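PDB 3PEF: 6-phosphogluconate dehydrogenase, NAD-binding from Geobacter metallireducens, which binds NADP+ and probably interconverts succinic semialdehyde and gamma-hydroxybutyrate as a member of the beta-hydroxyacid dehydrogenase family. Local coordinates for residues 145-148 against 149-153; 220-224 against 225-229. The protein carries 2 engineered substitutions. One frame throughout, in Å; residues are numbered along the deposited sequence.

Contact 1 of 2, residues 145-148 against 149-153; sequences DEAM and PGFEK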
# COMPACT_ATOMS: atom_id res chain seq x y z
N ASP A 145 23.83 -25.08 24.91
CA ASP A 145 23.78 -25.66 26.24
C ASP A 145 24.75 -24.93 27.18
O ASP A 145 24.45 -24.69 28.35
CB ASP A 145 24.07 -27.17 26.18
CG ASP A 145 22.92 -27.96 25.55
OD1 ASP A 145 21.74 -27.61 25.79
OD2 ASP A 145 23.19 -28.95 24.82
N GLU A 146 25.91 -24.55 26.65
CA GLU A 146 26.90 -23.83 27.44
C GLU A 146 26.44 -22.42 27.83
O GLU A 146 26.76 -21.95 28.92
CB GLU A 146 28.24 -23.78 26.71
CG GLU A 146 29.36 -23.20 27.54
CD GLU A 146 30.72 -23.38 26.90
OE1 GLU A 146 31.66 -22.67 27.32
OE2 GLU A 146 30.84 -24.23 25.99
N ALA A 147 25.70 -21.75 26.96
CA ALA A 147 25.26 -20.39 27.24
C ALA A 147 24.00 -20.36 28.12
O ALA A 147 23.64 -19.32 28.66
CB ALA A 147 25.03 -19.62 25.94
N MET A 148 23.35 -21.50 28.25
CA MET A 148 22.07 -21.57 28.96
C MET A 148 22.05 -20.87 30.33
O MET A 148 21.08 -20.21 30.66
CB MET A 148 21.61 -23.02 29.11
CG MET A 148 20.15 -23.15 29.56
SD MET A 148 19.00 -22.32 28.44
CE MET A 148 19.04 -23.41 27.03
N PRO A 149 23.11 -21.02 31.13
CA PRO A 149 23.06 -20.39 32.46
C PRO A 149 22.95 -18.88 32.35
O PRO A 149 22.37 -18.23 33.22
CB PRO A 149 24.40 -20.77 33.09
CG PRO A 149 24.80 -22.02 32.39
CD PRO A 149 24.32 -21.85 30.97
N GLY A 150 23.52 -18.33 31.28
CA GLY A 150 23.41 -16.91 30.99
C GLY A 150 22.03 -16.58 30.44
O GLY A 150 21.39 -15.64 30.90
N PHE A 151 21.59 -17.34 29.44
CA PHE A 151 20.26 -17.12 28.87
C PHE A 151 19.22 -17.10 29.99
O PHE A 151 18.25 -16.36 29.92
CB PHE A 151 19.87 -18.23 27.88
CG PHE A 151 20.56 -18.15 26.53
CD1 PHE A 151 20.85 -19.31 25.83
CD2 PHE A 151 20.90 -16.93 25.97
CE1 PHE A 151 21.46 -19.28 24.59
CE2 PHE A 151 21.54 -16.88 24.71
CZ PHE A 151 21.81 -18.06 24.03
N GLU A 152 19.43 -17.92 31.01
CA GLU A 152 18.43 -18.06 32.07
C GLU A 152 18.35 -16.85 32.99
O GLU A 152 17.35 -16.64 33.67
CB GLU A 152 18.66 -19.34 32.87
CG GLU A 152 18.12 -20.56 32.14
CD GLU A 152 18.28 -21.83 32.95
OE1 GLU A 152 19.12 -21.84 33.88
OE2 GLU A 152 17.57 -22.81 32.64
N LYS A 153 19.41 -16.05 33.01
CA LYS A 153 19.37 -14.83 33.79
C LYS A 153 18.83 -13.68 32.94
O LYS A 153 18.50 -12.62 33.46
CB LYS A 153 20.75 -14.49 34.35
CG LYS A 153 21.28 -15.53 35.33
CD LYS A 153 20.33 -15.68 36.51
CE LYS A 153 19.89 -17.13 36.73
NZ LYS A 153 18.43 -17.23 37.09

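Contact 2 of 2, residues 220-224 against 225-229; sequences GGLIR and DRNFA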
# COMPACT_ATOMS: atom_id res chain seq x y z
N GLY A 220 -1.06 2.18 24.14
CA GLY A 220 -2.27 2.97 24.04
C GLY A 220 -2.23 4.04 25.12
O GLY A 220 -2.54 5.20 24.86
N GLY A 221 -1.82 3.67 26.31
CA GLY A 221 -1.81 4.61 27.42
C GLY A 221 -0.76 5.68 27.19
O GLY A 221 -1.03 6.87 27.37
N LEU A 222 0.44 5.26 26.77
CA LEU A 222 1.53 6.21 26.57
C LEU A 222 1.18 7.14 25.43
O LEU A 222 1.49 8.33 25.46
CB LEU A 222 2.83 5.47 26.27
CG LEU A 222 3.31 4.60 27.43
CD1 LEU A 222 4.47 3.73 26.98
CD2 LEU A 222 3.71 5.50 28.62
N ILE A 223 0.51 6.74 24.27
CA ILE A 223 -0.00 7.58 23.20
C ILE A 223 -0.98 8.61 23.73
O ILE A 223 -0.85 9.82 23.48
CB ILE A 223 -0.68 6.72 22.12
CG1 ILE A 223 0.36 5.83 21.42
CG2 ILE A 223 -1.40 7.60 21.11
CD1 ILE A 223 -0.25 4.77 20.53
N ARG A 224 -1.91 8.07 24.51
CA ARG A 224 -2.84 9.01 25.12
C ARG A 224 -2.11 10.11 25.89
O ARG A 224 -2.52 11.27 25.85
CB ARG A 224 -3.78 8.27 26.07
CG ARG A 224 -4.87 9.15 26.67
CD ARG A 224 -5.40 8.54 27.94
NE ARG A 224 -4.30 8.18 28.82
CZ ARG A 224 -4.11 6.97 29.34
NH1 ARG A 224 -4.96 5.99 29.07
NH2 ARG A 224 -3.06 6.74 30.13
N ASP A 225 -1.03 9.75 26.58
CA ASP A 225 -0.23 10.70 27.36
C ASP A 225 0.83 11.43 26.53
O ASP A 225 1.55 12.30 27.02
CB ASP A 225 0.45 9.98 28.53
CG ASP A 225 -0.54 9.42 29.53
OD1 ASP A 225 -1.69 9.91 29.55
OD2 ASP A 225 -0.16 8.50 30.30
N ARG A 226 0.94 11.06 25.25
CA ARG A 226 1.95 11.64 24.39
C ARG A 226 3.35 11.46 24.98
O ARG A 226 4.22 12.32 24.84
CB ARG A 226 1.66 13.13 24.15
CG ARG A 226 0.30 13.43 23.51
CD ARG A 226 0.30 13.22 21.99
NE ARG A 226 -0.88 12.46 21.56
CZ ARG A 226 -2.06 12.99 21.25
NH1 ARG A 226 -2.24 14.30 21.32
NH2 ARG A 226 -3.06 12.21 20.87
N ASN A 227 3.57 10.33 25.64
CA ASN A 227 4.90 9.96 26.14
C ASN A 227 5.52 8.93 25.18
O ASN A 227 5.03 7.81 25.05
CB ASN A 227 4.78 9.39 27.56
CG ASN A 227 6.10 8.83 28.09
OD1 ASN A 227 7.14 8.93 27.44
ND2 ASN A 227 6.05 8.26 29.27
N PHE A 228 6.59 9.33 24.50
CA PHE A 228 7.20 8.46 23.49
C PHE A 228 8.66 8.18 23.82
O PHE A 228 9.48 7.99 22.92
CB PHE A 228 7.06 9.09 22.10
CG PHE A 228 5.64 9.27 21.66
CD1 PHE A 228 4.89 8.18 21.26
CD2 PHE A 228 5.05 10.53 21.67
CE1 PHE A 228 3.58 8.33 20.86
CE2 PHE A 228 3.74 10.69 21.28
CZ PHE A 228 3.00 9.59 20.87
N ALA A 229 8.98 8.19 25.11
CA ALA A 229 10.34 7.83 25.53
C ALA A 229 10.65 6.44 24.97
O ALA A 229 9.81 5.54 25.03
CB ALA A 229 10.46 7.84 27.06

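Contact 1 of 2, residues 145-148 against 149-153
Ala147 and Phe151 meet one helical turn apart, through both backbone and side chains. Phe151 N donates to Ala147 O over 3.0 Å in a nearly straight bond (166°). The same carbonyl oxygen takes a weak second bond, from Gly150 N at 2.8 Å, bent to 128°. Met148 O accepts from Glu152 N at 2.8 Å. Pro149 has no N-H to give, so Asp145 O loses the usual helical donor. Met148 N reaches that oxygen only weakly, and Pro149 CD sits 3.2 Å from Glu146 O. Gly150 O is met from three residues on, by Lys153 N at 2.9 Å. All this happens within helix 141-154, the crossover helix between strands 133-139 and 157-160 of the Rossmann-type domain. Phe151 faces the sheet. Its CG lies beside the backbone N (chi1 -75°), which turns the ring back over the preceding turn. The Ala147 methyl then covers one ring face, off centre, in a CH-pi contact 4.2 Å from the centroid. Replacing Phe151 by an alanine would probably take away the ring that the Ala147 methyl packs on and open a gap against Ile158 and Leu117. Met148 bends at its second and third torsions, and its SD comes 4.2 Å from Phe151 CB. Its CG passes near Glu152 OE2. On another side of the helix, Glu146 OE2 is held by a salt bridge to Arg115.

Contact 2 of 2, residues 220-224 against 225-229
Leu222, Ile223 and Gly221 each offer a backbone carbonyl to the residues that leave helix 214-224. Asp225 N donates to Gly221 O at 3.0 Å, the last regular helical bond here. Asn227 N then reaches back to Leu222 O at 2.9 Å. Arg226 N goes to Ile223 O at 2.8 Å, meeting that oxygen from well above the carbonyl plane. Arg226 NE adds a weak bond to Ile223 O, which therefore has two donors from one residue. Further on, Asn227 OD1 accepts from Ala229 N at 3.1 Å in a nearly straight bond. This is an Asx turn in the loop just after the helix end.

The charged contact joins neighbours in sequence. Arg224 and Asp225 lie side by side, and Arg224 NE makes a salt bridge to Asp225 OD1 at 3.2 Å. The oxygen sits at the guanidinium edge, almost in its plane. The carboxylate itself is turned, with the two planes 57° apart. Arg224 NH2 adds weak bonds to both carboxylate oxygens. A bend at the third torsion (50°) brings the guanidinium round to this partner, while NH1 pairs with Asp200. Arg226 NH2 has its own salt bridge, to Glu193.

Van der Waals contacts are fewer. The Leu222 and Asn227 side chains lie side by side, with Leu222 CD2 3.7 Å from Asn227 ND2. Ile223 CG1 touches Phe228 CE1 at 4.1 Å, obliquely to the ring. Ile223 also packs on Phe185 and Leu189 of helix 166-194.

The positive phi of Arg226 (56°), with the paired backward bonds from Arg226 N and Asn227 N, identifies a Schellman motif closing the C-terminal end of helix 214-224.

Overall arrangement
Contact 1 comes first along the chain, and contact 2 follows after it closes. Their centres are 35 Å apart, on opposite sides of the chain's centre. The nearest atoms are about 22 Å apart, so the two do not touch. They share no helix or strand. Contact 1 lies inside helix 141-154, packed on the mixed sheet of the N-terminal NAD-binding domain. Contact 2 ends helix 214-224 in the helical C-terminal domain and leads through a loop toward helix 234-251. The bound NADP+ is about 13 Å from Phe151 and about 12 Å from Leu222, side chain to cofactor. Each contact belongs to a different domain, and neither of these side chains touches the cofactor directly.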